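Local coordinates for protein alpha-1,2-mannosidase (Bacteroides thetaiotaomicron, PDB 2WW2) that hydrolyses alpha-mannosidic linkages with inversion of configuration, as a calcium-dependent family 92 glycoside hydrolase from a human gut symbiont, at residues Phe342-Pro347 with Pro650-Gly655; Tyr580-Gln585 with Lys613-Gly618; Ser632-Phe637 with Gly641-Cys646. All coordinates share one frame; numbering follows the deposited sequence.

Contact 1 (Phe342-Pro347 with Pro650-Gly655); sequences FTLLYP and PEYAIG
T343 and L344, near the end of helix 338-345, meet a single side chain of the other segment, that of Y652. T343 carries OG1 between its backbone N and carbonyl carbon (chi1 64°), a placement in which the hydroxyl is bonded to the carbonyl O of P340. Its OG1 stands 4.1 Å from Y652 OH, too far for a direct bond; K394 fills the gap, its NZ hydrogen-bonding to both hydroxyls and so fixing the end of the tyrosine against the helix. L344 comes next. Its CB lies 3.9 Å from Y652 OH, and its methyl CD2 approaches the phenol obliquely, 4.4 Å from Y652 CZ. This pairing brings the C-terminal end of a helix in the GH92 catalytic domain, a domain of the six-hairpin clan, up to strand 651-654, the middle strand of a three-stranded antiparallel sheet. The backbones stay well apart, the nearest CA atoms (T343 and P650) being 10.0 Å from each other, and the Y652 side chain, its CG anti to the carbonyl carbon (chi1 -54°), spans the space to the helix. Helix 703-707 packs beside the junction, where L706 touches both L344 and Y652.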
ATOM      1  N   PHE A 342     -13.244  14.984  32.667  1.00  7.21           N
ATOM      2  CA  PHE A 342     -14.219  15.224  33.732  1.00  7.66           C
ATOM      3  C   PHE A 342     -13.521  15.477  35.075  1.00  6.94           C
ATOM      4  O   PHE A 342     -13.876  16.408  35.796  1.00  7.15           O
ATOM      5  CB  PHE A 342     -15.246  14.064  33.891  1.00  6.74           C
ATOM      6  CG  PHE A 342     -16.050  13.760  32.645  1.00  9.21           C
ATOM      7  CD1 PHE A 342     -16.305  14.750  31.682  1.00  7.96           C
ATOM      8  CD2 PHE A 342     -16.566  12.480  32.439  1.00  7.44           C
ATOM      9  CE1 PHE A 342     -17.058  14.450  30.527  1.00  9.83           C
ATOM     10  CE2 PHE A 342     -17.302  12.175  31.284  1.00  9.97           C
ATOM     11  CZ  PHE A 342     -17.546  13.166  30.325  1.00  7.84           C
ATOM     12  N   THR A 343     -12.524  14.670  35.420  1.00  7.08           N
ATOM     13  CA  THR A 343     -11.892  14.846  36.736  1.00  7.25           C
ATOM     14  C   THR A 343     -11.308  16.237  36.876  1.00  7.94           C
ATOM     15  O   THR A 343     -11.157  16.727  37.991  1.00  8.04           O
ATOM     16  CB  THR A 343     -10.747  13.813  37.015  1.00  7.97           C
ATOM     17  OG1 THR A 343      -9.691  14.013  36.073  1.00  7.55           O
ATOM     18  CG2 THR A 343     -11.269  12.367  36.919  1.00  6.58           C
ATOM     19  N   LEU A 344     -10.964  16.871  35.754  1.00  7.68           N
ATOM     20  CA  LEU A 344     -10.314  18.182  35.793  1.00  8.50           C
ATOM     21  C   LEU A 344     -11.344  19.313  35.761  1.00  8.40           C
ATOM     22  O   LEU A 344     -11.376  20.170  36.646  1.00  8.62           O
ATOM     23  CB  LEU A 344      -9.351  18.333  34.599  1.00  8.13           C
ATOM     24  CG  LEU A 344      -8.592  19.667  34.470  1.00  9.14           C
ATOM     25  CD1 LEU A 344      -7.826  19.974  35.759  1.00  8.97           C
ATOM     26  CD2 LEU A 344      -7.646  19.648  33.248  1.00  8.04           C
ATOM     27  N   LEU A 345     -12.173  19.306  34.719  1.00  8.81           N
ATOM     28  CA  LEU A 345     -13.085  20.417  34.461  1.00  9.12           C
ATOM     29  C   LEU A 345     -14.528  20.207  34.959  1.00  9.09           C
ATOM     30  O   LEU A 345     -15.259  21.181  35.159  1.00  9.19           O
ATOM     31  CB  LEU A 345     -13.107  20.721  32.972  1.00  8.99           C
ATOM     32  CG  LEU A 345     -11.892  21.468  32.406  1.00 11.97           C
ATOM     33  CD1 LEU A 345     -12.001  21.483  30.906  1.00 11.58           C
ATOM     34  CD2 LEU A 345     -11.838  22.900  32.918  1.00 12.87           C
ATOM     35  N   TYR A 346     -14.920  18.946  35.145  1.00  9.13           N
ATOM     36  CA  TYR A 346     -16.280  18.593  35.560  1.00  8.36           C
ATOM     37  C   TYR A 346     -16.266  17.551  36.684  1.00  8.71           C
ATOM     38  O   TYR A 346     -16.916  16.505  36.578  1.00  8.64           O
ATOM     39  CB  TYR A 346     -17.083  18.090  34.346  1.00  7.45           C
ATOM     40  CG  TYR A 346     -16.944  19.003  33.135  1.00  6.90           C
ATOM     41  CD1 TYR A 346     -17.765  20.126  32.994  1.00  6.66           C
ATOM     42  CD2 TYR A 346     -15.983  18.766  32.160  1.00  6.08           C
ATOM     43  CE1 TYR A 346     -17.624  20.991  31.902  1.00  7.66           C
ATOM     44  CE2 TYR A 346     -15.836  19.625  31.059  1.00  5.92           C
ATOM     45  CZ  TYR A 346     -16.680  20.731  30.942  1.00  7.58           C
ATOM     46  OH  TYR A 346     -16.562  21.590  29.866  1.00  8.04           O
ATOM     47  N   PRO A 347     -15.534  17.830  37.779  1.00  8.61           N
ATOM     48  CA  PRO A 347     -15.312  16.766  38.765  1.00  9.03           C
ATOM     49  C   PRO A 347     -16.598  16.392  39.513  1.00  9.50           C
ATOM     50  O   PRO A 347     -16.663  15.318  40.107  1.00  8.93           O
ATOM     51  CB  PRO A 347     -14.267  17.376  39.723  1.00  9.00           C
ATOM     52  CG  PRO A 347     -14.462  18.846  39.607  1.00  9.05           C
ATOM     53  CD  PRO A 347     -14.816  19.061  38.134  1.00  8.91           C
ATOM     54  N   PRO A 650      -1.634  11.378  38.539  1.00  9.04           N
ATOM     55  CA  PRO A 650      -2.229  12.709  38.360  1.00  9.51           C
ATOM     56  C   PRO A 650      -1.257  13.711  37.704  1.00 10.44           C
ATOM     57  O   PRO A 650      -0.824  14.681  38.342  1.00 11.20           O
ATOM     58  CB  PRO A 650      -2.630  13.113  39.792  1.00  9.52           C
ATOM     59  CG  PRO A 650      -1.676  12.340  40.696  1.00  9.03           C
ATOM     60  CD  PRO A 650      -1.454  11.017  39.961  1.00  8.79           C
ATOM     61  N   GLU A 651      -0.935  13.459  36.433  1.00 10.39           N
ATOM     62  CA  GLU A 651       0.056  14.230  35.658  1.00 11.53           C
ATOM     63  C   GLU A 651      -0.506  14.381  34.266  1.00 10.71           C
ATOM     64  O   GLU A 651      -1.137  13.449  33.759  1.00 10.72           O
ATOM     65  CB  GLU A 651       1.345  13.409  35.434  1.00 11.14           C
ATOM     66  CG  GLU A 651       2.398  13.555  36.454  1.00 15.41           C
ATOM     67  CD  GLU A 651       3.572  12.643  36.208  1.00 14.51           C
ATOM     68  OE1 GLU A 651       3.665  11.932  35.162  1.00 13.59           O
ATOM     69  OE2 GLU A 651       4.415  12.622  37.101  1.00 20.34           O
ATOM     70  N   TYR A 652      -0.196  15.496  33.609  1.00  9.83           N
ATOM     71  CA  TYR A 652      -0.554  15.667  32.207  1.00  9.62           C
ATOM     72  C   TYR A 652       0.697  16.049  31.426  1.00  9.44           C
ATOM     73  O   TYR A 652       1.343  17.056  31.752  1.00  9.36           O
ATOM     74  CB  TYR A 652      -1.617  16.782  32.069  1.00  9.55           C
ATOM     75  CG  TYR A 652      -2.850  16.582  32.926  1.00 10.59           C
ATOM     76  CD1 TYR A 652      -4.004  16.015  32.394  1.00 10.70           C
ATOM     77  CD2 TYR A 652      -2.853  16.949  34.273  1.00 10.16           C
ATOM     78  CE1 TYR A 652      -5.131  15.837  33.160  1.00 10.50           C
ATOM     79  CE2 TYR A 652      -3.972  16.765  35.050  1.00 11.70           C
ATOM     80  CZ  TYR A 652      -5.112  16.212  34.483  1.00 10.09           C
ATOM     81  OH  TYR A 652      -6.223  16.024  35.260  1.00 10.83           O
ATOM     82  N   ALA A 653       1.056  15.249  30.415  1.00  8.96           N
ATOM     83  CA  ALA A 653       2.220  15.545  29.594  1.00  9.35           C
ATOM     84  C   ALA A 653       1.931  16.759  28.716  1.00  9.51           C
ATOM     85  O   ALA A 653       0.843  16.895  28.158  1.00  9.30           O
ATOM     86  CB  ALA A 653       2.623  14.331  28.736  1.00  8.88           C
ATOM     87  N   ILE A 654       2.916  17.642  28.611  1.00  9.12           N
ATOM     88  CA  ILE A 654       2.774  18.873  27.839  1.00  9.31           C
ATOM     89  C   ILE A 654       3.008  18.633  26.332  1.00  9.33           C
ATOM     90  O   ILE A 654       3.964  17.955  25.925  1.00  8.42           O
ATOM     91  CB  ILE A 654       3.657  19.997  28.431  1.00  9.34           C
ATOM     92  CG1 ILE A 654       3.065  20.399  29.787  1.00 11.08           C
ATOM     93  CG2 ILE A 654       3.691  21.242  27.487  1.00  9.89           C
ATOM     94  CD1 ILE A 654       3.972  21.247  30.656  1.00 13.95           C
ATOM     95  N   GLY A 655       2.096  19.151  25.521  1.00  8.67           N
ATOM     96  CA  GLY A 655       2.245  19.066  24.078  1.00  9.12           C
ATOM     97  C   GLY A 655       2.562  20.455  23.572  1.00  9.02           C
ATOM     98  O   GLY A 655       3.637  20.999  23.840  1.00  9.45           O
TER

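Contact 2 (Tyr580-Gln585 with Lys613-Gly618); sequences YAHGNQ and KLYNSG
The type II beta turn from A581 to N584 carries H582 at its second position and presents it to L614 and Y615, the residues that follow helix 600-613 in the GH92 catalytic domain. G583, at the third position, has the positive phi usual for such a turn, and its carbonyl O receives the side-chain amides of Q588 and Q630. With CG anti to the backbone N (chi1 -176°), the imidazole of H582 extends toward the second loop and is gripped at both nitrogens. ND1 lies 2.8 Å from Y580 OH in an almost straight hydrogen bond within the turn segment. On the other side of the ring NE2 meets Y615 OH at 2.8 Å, with an angle of 168°; the phenol oxygen lies at the imidazole edge, in its plane. The two rings meet rim to rim, their planes at 80°, and neither covers the face of the other. Together the two bonds hold the imidazole against rotation. Beside it, L614 CD1 rests 3.5 Å from H582 CB and approaches the ring obliquely. Y615 OH is also hydrogen-bonded to T631 OG1, so that the phenol is held as well. A bound sodium ion lies about 8 Å from the side chain of H582, and L614 also packs on Y557 of the second subunit. Further along, N616 closes an Asx turn, its OD1 accepting the backbone N of G618 at 2.9 Å, in the carbonyl plane.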
ATOM      1  N   TYR A 580       0.742   6.077  10.805  1.00 32.07           N
ATOM      2  CA  TYR A 580       0.162   6.532  12.075  1.00 30.27           C
ATOM      3  C   TYR A 580      -1.354   6.367  12.051  1.00 28.45           C
ATOM      4  O   TYR A 580      -2.039   7.017  11.265  1.00 28.88           O
ATOM      5  CB  TYR A 580       0.536   7.986  12.391  1.00 30.40           C
ATOM      6  CG  TYR A 580      -0.154   8.510  13.639  1.00 30.26           C
ATOM      7  CD1 TYR A 580      -0.149   7.770  14.825  1.00 30.98           C
ATOM      8  CD2 TYR A 580      -0.817   9.738  13.630  1.00 29.44           C
ATOM      9  CE1 TYR A 580      -0.790   8.247  15.985  1.00 30.41           C
ATOM     10  CE2 TYR A 580      -1.454  10.217  14.768  1.00 29.11           C
ATOM     11  CZ  TYR A 580      -1.440   9.472  15.939  1.00 29.36           C
ATOM     12  OH  TYR A 580      -2.080   9.950  17.057  1.00 26.99           O
ATOM     13  N   ALA A 581      -1.883   5.490  12.896  1.00 25.74           N
ATOM     14  CA  ALA A 581      -3.318   5.252  12.883  1.00 23.55           C
ATOM     15  C   ALA A 581      -3.988   6.145  13.917  1.00 21.81           C
ATOM     16  O   ALA A 581      -4.407   5.681  14.975  1.00 20.76           O
ATOM     17  CB  ALA A 581      -3.623   3.780  13.159  1.00 23.86           C
ATOM     18  N   HIS A 582      -4.072   7.433  13.618  1.00 20.26           N
ATOM     19  CA  HIS A 582      -4.641   8.370  14.578  1.00 18.81           C
ATOM     20  C   HIS A 582      -6.054   7.923  14.981  1.00 18.19           C
ATOM     21  O   HIS A 582      -6.918   7.708  14.139  1.00 17.82           O
ATOM     22  CB  HIS A 582      -4.662   9.799  14.032  1.00 18.23           C
ATOM     23  CG  HIS A 582      -5.153  10.802  15.034  1.00 16.97           C
ATOM     24  ND1 HIS A 582      -4.480  11.059  16.211  1.00 13.57           N
ATOM     25  CD2 HIS A 582      -6.260  11.588  15.052  1.00 15.05           C
ATOM     26  CE1 HIS A 582      -5.138  11.973  16.903  1.00 15.48           C
ATOM     27  NE2 HIS A 582      -6.223  12.311  16.221  1.00 14.41           N
ATOM     28  N   GLY A 583      -6.272   7.769  16.275  1.00 18.14           N
ATOM     29  CA  GLY A 583      -7.548   7.286  16.767  1.00 17.78           C
ATOM     30  C   GLY A 583      -7.443   5.866  17.289  1.00 17.92           C
ATOM     31  O   GLY A 583      -8.229   5.458  18.147  1.00 18.04           O
ATOM     32  N   ASN A 584      -6.487   5.105  16.768  1.00 16.60           N
ATOM     33  CA  ASN A 584      -6.319   3.740  17.235  1.00 16.68           C
ATOM     34  C   ASN A 584      -5.915   3.776  18.708  1.00 16.13           C
ATOM     35  O   ASN A 584      -4.924   4.413  19.086  1.00 16.29           O
ATOM     36  CB  ASN A 584      -5.333   2.966  16.361  1.00 16.97           C
ATOM     37  CG  ASN A 584      -5.331   1.462  16.657  1.00 19.48           C
ATOM     38  OD1 ASN A 584      -5.747   0.636  15.829  1.00 22.21           O
ATOM     39  ND2 ASN A 584      -4.844   1.107  17.830  1.00 22.69           N
ATOM     40  N   GLN A 585      -6.716   3.126  19.540  1.00 15.38           N
ATOM     41  CA  GLN A 585      -6.654   3.327  20.992  1.00 14.96           C
ATOM     42  C   GLN A 585      -5.261   3.173  21.625  1.00 14.00           C
ATOM     43  O   GLN A 585      -4.804   4.075  22.332  1.00 14.09           O
ATOM     44  CB  GLN A 585      -7.710   2.452  21.698  1.00 15.25           C
ATOM     45  CG  GLN A 585      -9.161   2.985  21.584  1.00 17.55           C
ATOM     46  CD  GLN A 585      -9.805   2.727  20.215  1.00 20.03           C
ATOM     47  OE1 GLN A 585      -9.225   2.080  19.346  1.00 21.45           O
ATOM     48  NE2 GLN A 585     -11.010   3.230  20.032  1.00 23.22           N
ATOM     49  N   LYS A 613      -4.019  18.811  10.447  1.00 13.01           N
ATOM     50  CA  LYS A 613      -4.259  18.006   9.241  1.00 13.56           C
ATOM     51  C   LYS A 613      -5.364  16.955   9.325  1.00 12.92           C
ATOM     52  O   LYS A 613      -5.926  16.584   8.298  1.00 13.21           O
ATOM     53  CB  LYS A 613      -2.949  17.380   8.762  1.00 13.47           C
ATOM     54  CG  LYS A 613      -2.111  18.427   8.048  1.00 16.19           C
ATOM     55  CD  LYS A 613      -0.645  18.167   8.119  1.00 19.80           C
ATOM     56  CE  LYS A 613       0.055  19.206   7.202  1.00 21.74           C
ATOM     57  NZ  LYS A 613       1.499  19.013   7.205  1.00 23.84           N
ATOM     58  N   LEU A 614      -5.685  16.494  10.529  1.00 12.83           N
ATOM     59  CA  LEU A 614      -6.640  15.402  10.689  1.00 12.56           C
ATOM     60  C   LEU A 614      -7.993  15.811  11.271  1.00 12.96           C
ATOM     61  O   LEU A 614      -8.809  14.941  11.631  1.00 12.13           O
ATOM     62  CB  LEU A 614      -6.028  14.321  11.570  1.00 13.05           C
ATOM     63  CG  LEU A 614      -4.791  13.646  10.968  1.00 13.85           C
ATOM     64  CD1 LEU A 614      -4.427  12.470  11.836  1.00 17.82           C
ATOM     65  CD2 LEU A 614      -5.047  13.196   9.510  1.00 16.76           C
ATOM     66  N   TYR A 615      -8.235  17.119  11.356  1.00 12.68           N
ATOM     67  CA  TYR A 615      -9.490  17.619  11.924  1.00 12.55           C
ATOM     68  C   TYR A 615     -10.054  18.784  11.132  1.00 12.69           C
ATOM     69  O   TYR A 615      -9.314  19.639  10.610  1.00 11.65           O
ATOM     70  CB  TYR A 615      -9.296  18.103  13.373  1.00 12.66           C
ATOM     71  CG  TYR A 615      -9.064  17.007  14.367  1.00 11.76           C
ATOM     72  CD1 TYR A 615     -10.128  16.386  14.998  1.00 12.33           C
ATOM     73  CD2 TYR A 615      -7.772  16.563  14.649  1.00 11.65           C
ATOM     74  CE1 TYR A 615      -9.914  15.368  15.903  1.00 11.10           C
ATOM     75  CE2 TYR A 615      -7.552  15.549  15.538  1.00 12.99           C
ATOM     76  CZ  TYR A 615      -8.614  14.948  16.163  1.00 11.85           C
ATOM     77  OH  TYR A 615      -8.379  13.928  17.071  1.00 11.41           O
ATOM     78  N   ASN A 616     -11.373  18.812  11.039  1.00 12.62           N
ATOM     79  CA  ASN A 616     -12.074  20.046  10.715  1.00 12.84           C
ATOM     80  C   ASN A 616     -13.471  19.992  11.338  1.00 12.39           C
ATOM     81  O   ASN A 616     -13.849  18.985  11.941  1.00 11.57           O
ATOM     82  CB  ASN A 616     -12.108  20.309   9.204  1.00 13.03           C
ATOM     83  CG  ASN A 616     -12.887  19.271   8.454  1.00 14.69           C
ATOM     84  OD1 ASN A 616     -14.110  19.176   8.584  1.00 13.58           O
ATOM     85  ND2 ASN A 616     -12.185  18.486   7.639  1.00 13.95           N
ATOM     86  N   SER A 617     -14.231  21.073  11.221  1.00 11.52           N
ATOM     87  CA  SER A 617     -15.490  21.143  11.933  1.00 11.53           C
ATOM     88  C   SER A 617     -16.686  20.702  11.089  1.00 11.68           C
ATOM     89  O   SER A 617     -17.825  20.774  11.562  1.00 11.48           O
ATOM     90  CB  SER A 617     -15.729  22.578  12.431  1.00 12.09           C
ATOM     91  OG  SER A 617     -16.048  23.417  11.325  1.00 11.25           O
ATOM     92  N   GLY A 618     -16.435  20.263   9.854  1.00 10.78           N
ATOM     93  CA  GLY A 618     -17.513  19.901   8.926  1.00 10.99           C
ATOM     94  C   GLY A 618     -17.906  18.429   9.003  1.00 11.43           C
ATOM     95  O   GLY A 618     -17.479  17.700   9.930  1.00 11.20           O
TER

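Contact 3 (Ser632-Phe637 with Gly641-Cys646); sequences SAWYVF and GFYPVC
One face of the F637 ring is covered by P644, whose CD stands 3.5 Å from the ring centroid and only 5° off the normal, a CH-pi contact; at the edge of the same ring, in its plane, lies F642 CE1, 4.0 Å from F637 CD1. P644 CD also lies above the Y643 ring, offset toward its rim, so that one proline carbon lies over the faces of two rings. Y643, its CG anti to the backbone N (chi1 -174°), crosses W634 at about a right angle and brings CE1 to 3.3 Å from W634 CD1. That approach is oblique, with the rings at 58°. The indole is fixed by a hydrogen bond from NE1 to the carbonyl O of Q588. The chain here passes from helix 632-640 to strand 642-643, an outer strand of a three-stranded antiparallel sheet, by way of G641, which has positive phi. At this helix end F637 O accepts G641 N at 3.0 Å and, weakly, F642 N at 3.4 Å. With an alanine in place of F637, a gap would probably open against P644 CD, and F642 CE1 would lose the ring it packs against. From beyond, helix 338-345 closes over the cluster, with L341 touching F637, P340 touching P644 and L344 touching F642.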
ATOM      1  N   SER A 632     -12.457  12.880  20.403  1.00 12.13           N
ATOM      2  CA  SER A 632     -12.997  14.190  20.831  1.00 11.90           C
ATOM      3  C   SER A 632     -12.264  14.777  22.063  1.00 10.73           C
ATOM      4  O   SER A 632     -11.824  15.914  22.043  1.00  9.63           O
ATOM      5  CB  SER A 632     -14.515  14.108  21.072  1.00 12.72           C
ATOM      6  OG  SER A 632     -14.819  13.307  22.223  1.00 17.63           O
ATOM      7  N   ALA A 633     -12.092  13.988  23.115  1.00 10.16           N
ATOM      8  CA  ALA A 633     -11.406  14.472  24.317  1.00  9.85           C
ATOM      9  C   ALA A 633      -9.904  14.641  24.073  1.00  9.10           C
ATOM     10  O   ALA A 633      -9.251  15.533  24.649  1.00  8.78           O
ATOM     11  CB  ALA A 633     -11.647  13.500  25.477  1.00  9.24           C
ATOM     12  N   TRP A 634      -9.364  13.782  23.211  1.00  8.90           N
ATOM     13  CA  TRP A 634      -7.969  13.883  22.808  1.00  9.08           C
ATOM     14  C   TRP A 634      -7.735  15.267  22.184  1.00  9.07           C
ATOM     15  O   TRP A 634      -6.747  15.955  22.470  1.00  8.63           O
ATOM     16  CB  TRP A 634      -7.632  12.775  21.800  1.00  9.57           C
ATOM     17  CG  TRP A 634      -6.185  12.722  21.399  1.00 10.06           C
ATOM     18  CD1 TRP A 634      -5.224  11.888  21.906  1.00 12.52           C
ATOM     19  CD2 TRP A 634      -5.533  13.528  20.407  1.00 10.08           C
ATOM     20  NE1 TRP A 634      -4.017  12.128  21.289  1.00 13.11           N
ATOM     21  CE2 TRP A 634      -4.182  13.125  20.363  1.00 11.38           C
ATOM     22  CE3 TRP A 634      -5.966  14.536  19.535  1.00  9.39           C
ATOM     23  CZ2 TRP A 634      -3.254  13.705  19.491  1.00 12.57           C
ATOM     24  CZ3 TRP A 634      -5.038  15.119  18.687  1.00 10.93           C
ATOM     25  CH2 TRP A 634      -3.707  14.699  18.662  1.00  9.87           C
ATOM     26  N   TYR A 635      -8.673  15.695  21.358  1.00  8.66           N
ATOM     27  CA  TYR A 635      -8.511  16.999  20.701  1.00  8.60           C
ATOM     28  C   TYR A 635      -8.634  18.136  21.721  1.00  8.69           C
ATOM     29  O   TYR A 635      -7.866  19.102  21.686  1.00  8.68           O
ATOM     30  CB  TYR A 635      -9.530  17.161  19.579  1.00  8.40           C
ATOM     31  CG  TYR A 635      -9.360  18.449  18.774  1.00  8.68           C
ATOM     32  CD1 TYR A 635      -8.642  18.459  17.569  1.00  8.05           C
ATOM     33  CD2 TYR A 635      -9.906  19.638  19.217  1.00  7.70           C
ATOM     34  CE1 TYR A 635      -8.479  19.635  16.832  1.00  8.31           C
ATOM     35  CE2 TYR A 635      -9.739  20.829  18.479  1.00  8.72           C
ATOM     36  CZ  TYR A 635      -9.030  20.809  17.303  1.00  8.89           C
ATOM     37  OH  TYR A 635      -8.891  21.956  16.575  1.00  7.25           O
ATOM     38  N   VAL A 636      -9.590  18.028  22.638  1.00  8.53           N
ATOM     39  CA  VAL A 636      -9.770  19.084  23.651  1.00  8.75           C
ATOM     40  C   VAL A 636      -8.513  19.247  24.500  1.00  8.72           C
ATOM     41  O   VAL A 636      -7.971  20.340  24.624  1.00  8.52           O
ATOM     42  CB  VAL A 636     -11.017  18.824  24.532  1.00  8.62           C
ATOM     43  CG1 VAL A 636     -11.070  19.812  25.694  1.00  8.22           C
ATOM     44  CG2 VAL A 636     -12.279  18.961  23.678  1.00  7.51           C
ATOM     45  N   PHE A 637      -8.055  18.160  25.091  1.00  8.53           N
ATOM     46  CA  PHE A 637      -6.806  18.207  25.844  1.00  9.28           C
ATOM     47  C   PHE A 637      -5.665  18.763  24.982  1.00  8.79           C
ATOM     48  O   PHE A 637      -4.984  19.698  25.382  1.00  9.07           O
ATOM     49  CB  PHE A 637      -6.441  16.807  26.332  1.00  9.06           C
ATOM     50  CG  PHE A 637      -6.948  16.495  27.713  1.00  9.52           C
ATOM     51  CD1 PHE A 637      -6.486  17.215  28.812  1.00  9.29           C
ATOM     52  CD2 PHE A 637      -7.878  15.479  27.915  1.00  9.94           C
ATOM     53  CE1 PHE A 637      -6.957  16.931  30.101  1.00  8.73           C
ATOM     54  CE2 PHE A 637      -8.360  15.191  29.188  1.00  9.67           C
ATOM     55  CZ  PHE A 637      -7.883  15.900  30.283  1.00  8.62           C
ATOM     56  N   GLY A 641      -3.088  22.037  25.417  1.00  8.76           N
ATOM     57  CA  GLY A 641      -1.641  21.990  25.572  1.00  8.62           C
ATOM     58  C   GLY A 641      -1.070  20.835  26.377  1.00  8.95           C
ATOM     59  O   GLY A 641       0.156  20.775  26.576  1.00  8.86           O
ATOM     60  N   PHE A 642      -1.928  19.927  26.843  1.00  8.60           N
ATOM     61  CA  PHE A 642      -1.473  18.850  27.751  1.00  9.77           C
ATOM     62  C   PHE A 642      -2.437  17.668  27.719  1.00  9.84           C
ATOM     63  O   PHE A 642      -3.586  17.824  27.319  1.00 10.02           O
ATOM     64  CB  PHE A 642      -1.283  19.358  29.198  1.00  9.52           C
ATOM     65  CG  PHE A 642      -2.472  20.103  29.749  1.00 10.92           C
ATOM     66  CD1 PHE A 642      -3.521  19.419  30.364  1.00  9.20           C
ATOM     67  CD2 PHE A 642      -2.541  21.488  29.647  1.00 12.66           C
ATOM     68  CE1 PHE A 642      -4.621  20.100  30.852  1.00 11.11           C
ATOM     69  CE2 PHE A 642      -3.648  22.188  30.137  1.00 11.24           C
ATOM     70  CZ  PHE A 642      -4.688  21.500  30.740  1.00  9.73           C
ATOM     71  N   TYR A 643      -1.958  16.485  28.107  1.00  9.62           N
ATOM     72  CA  TYR A 643      -2.729  15.260  27.911  1.00  9.50           C
ATOM     73  C   TYR A 643      -2.427  14.235  28.992  1.00  9.10           C
ATOM     74  O   TYR A 643      -1.271  14.087  29.391  1.00  9.89           O
ATOM     75  CB  TYR A 643      -2.372  14.657  26.541  1.00  8.99           C
ATOM     76  CG  TYR A 643      -3.195  13.463  26.148  1.00  9.00           C
ATOM     77  CD1 TYR A 643      -4.431  13.619  25.522  1.00  8.08           C
ATOM     78  CD2 TYR A 643      -2.739  12.170  26.387  1.00  9.66           C
ATOM     79  CE1 TYR A 643      -5.198  12.517  25.134  1.00  9.71           C
ATOM     80  CE2 TYR A 643      -3.512  11.056  26.006  1.00 10.71           C
ATOM     81  CZ  TYR A 643      -4.731  11.243  25.386  1.00 11.30           C
ATOM     82  OH  TYR A 643      -5.496  10.145  25.021  1.00 12.32           O
ATOM     83  N   PRO A 644      -3.464  13.532  29.478  1.00  9.18           N
ATOM     84  CA  PRO A 644      -3.327  12.518  30.537  1.00  9.45           C
ATOM     85  C   PRO A 644      -2.830  11.203  29.948  1.00 10.00           C
ATOM     86  O   PRO A 644      -3.616  10.283  29.729  1.00 10.49           O
ATOM     87  CB  PRO A 644      -4.771  12.361  31.056  1.00  9.75           C
ATOM     88  CG  PRO A 644      -5.611  12.608  29.837  1.00  8.65           C
ATOM     89  CD  PRO A 644      -4.877  13.770  29.128  1.00  9.52           C
ATOM     90  N   VAL A 645      -1.533  11.113  29.699  1.00  9.15           N
ATOM     91  CA  VAL A 645      -0.952   9.875  29.158  1.00  9.49           C
ATOM     92  C   VAL A 645      -1.283   8.636  30.007  1.00  9.36           C
ATOM     93  O   VAL A 645      -1.609   7.574  29.474  1.00  9.81           O
ATOM     94  CB  VAL A 645       0.570  10.040  29.009  1.00  9.88           C
ATOM     95  CG1 VAL A 645       1.244   8.692  28.661  1.00  9.65           C
ATOM     96  CG2 VAL A 645       0.865  11.097  27.920  1.00  7.67           C
ATOM     97  N   CYS A 646      -1.219   8.773  31.332  1.00  8.87           N
ATOM     98  CA  CYS A 646      -1.431   7.626  32.202  1.00  8.84           C
ATOM     99  C   CYS A 646      -2.450   7.936  33.295  1.00  8.83           C
ATOM    100  O   CYS A 646      -2.073   8.355  34.414  1.00  9.44           O
ATOM    101  CB  CYS A 646      -0.104   7.198  32.844  1.00  8.74           C
ATOM    102  SG  CYS A 646      -0.193   5.684  33.798  1.00 10.53           S
TER

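How the contacts relate
All three contacts are buried within the catalytic domain, though contact 2 alone reaches toward the second subunit. Contacts 1 and 3 share a sheet: strands 642-643 and 651-654 are neighbours, with A653 N 2.8 Å from Y643 O and G655 N 2.7 Å from G641 O, both probable hydrogen bonds. Helix 338-345 serves both. Contact 3 meets contact 2 through W634, which packs edge-to-face with H582, and through Y635, which meets Y615, while contacts 1 and 2 do not touch. Chemically they differ: contact 1 is sparse, its hydroxyls linked through a lysine; contact 2 joins two loops by an imidazole-phenol hydrogen bond; contact 3 is mainly ring packing at a helix end.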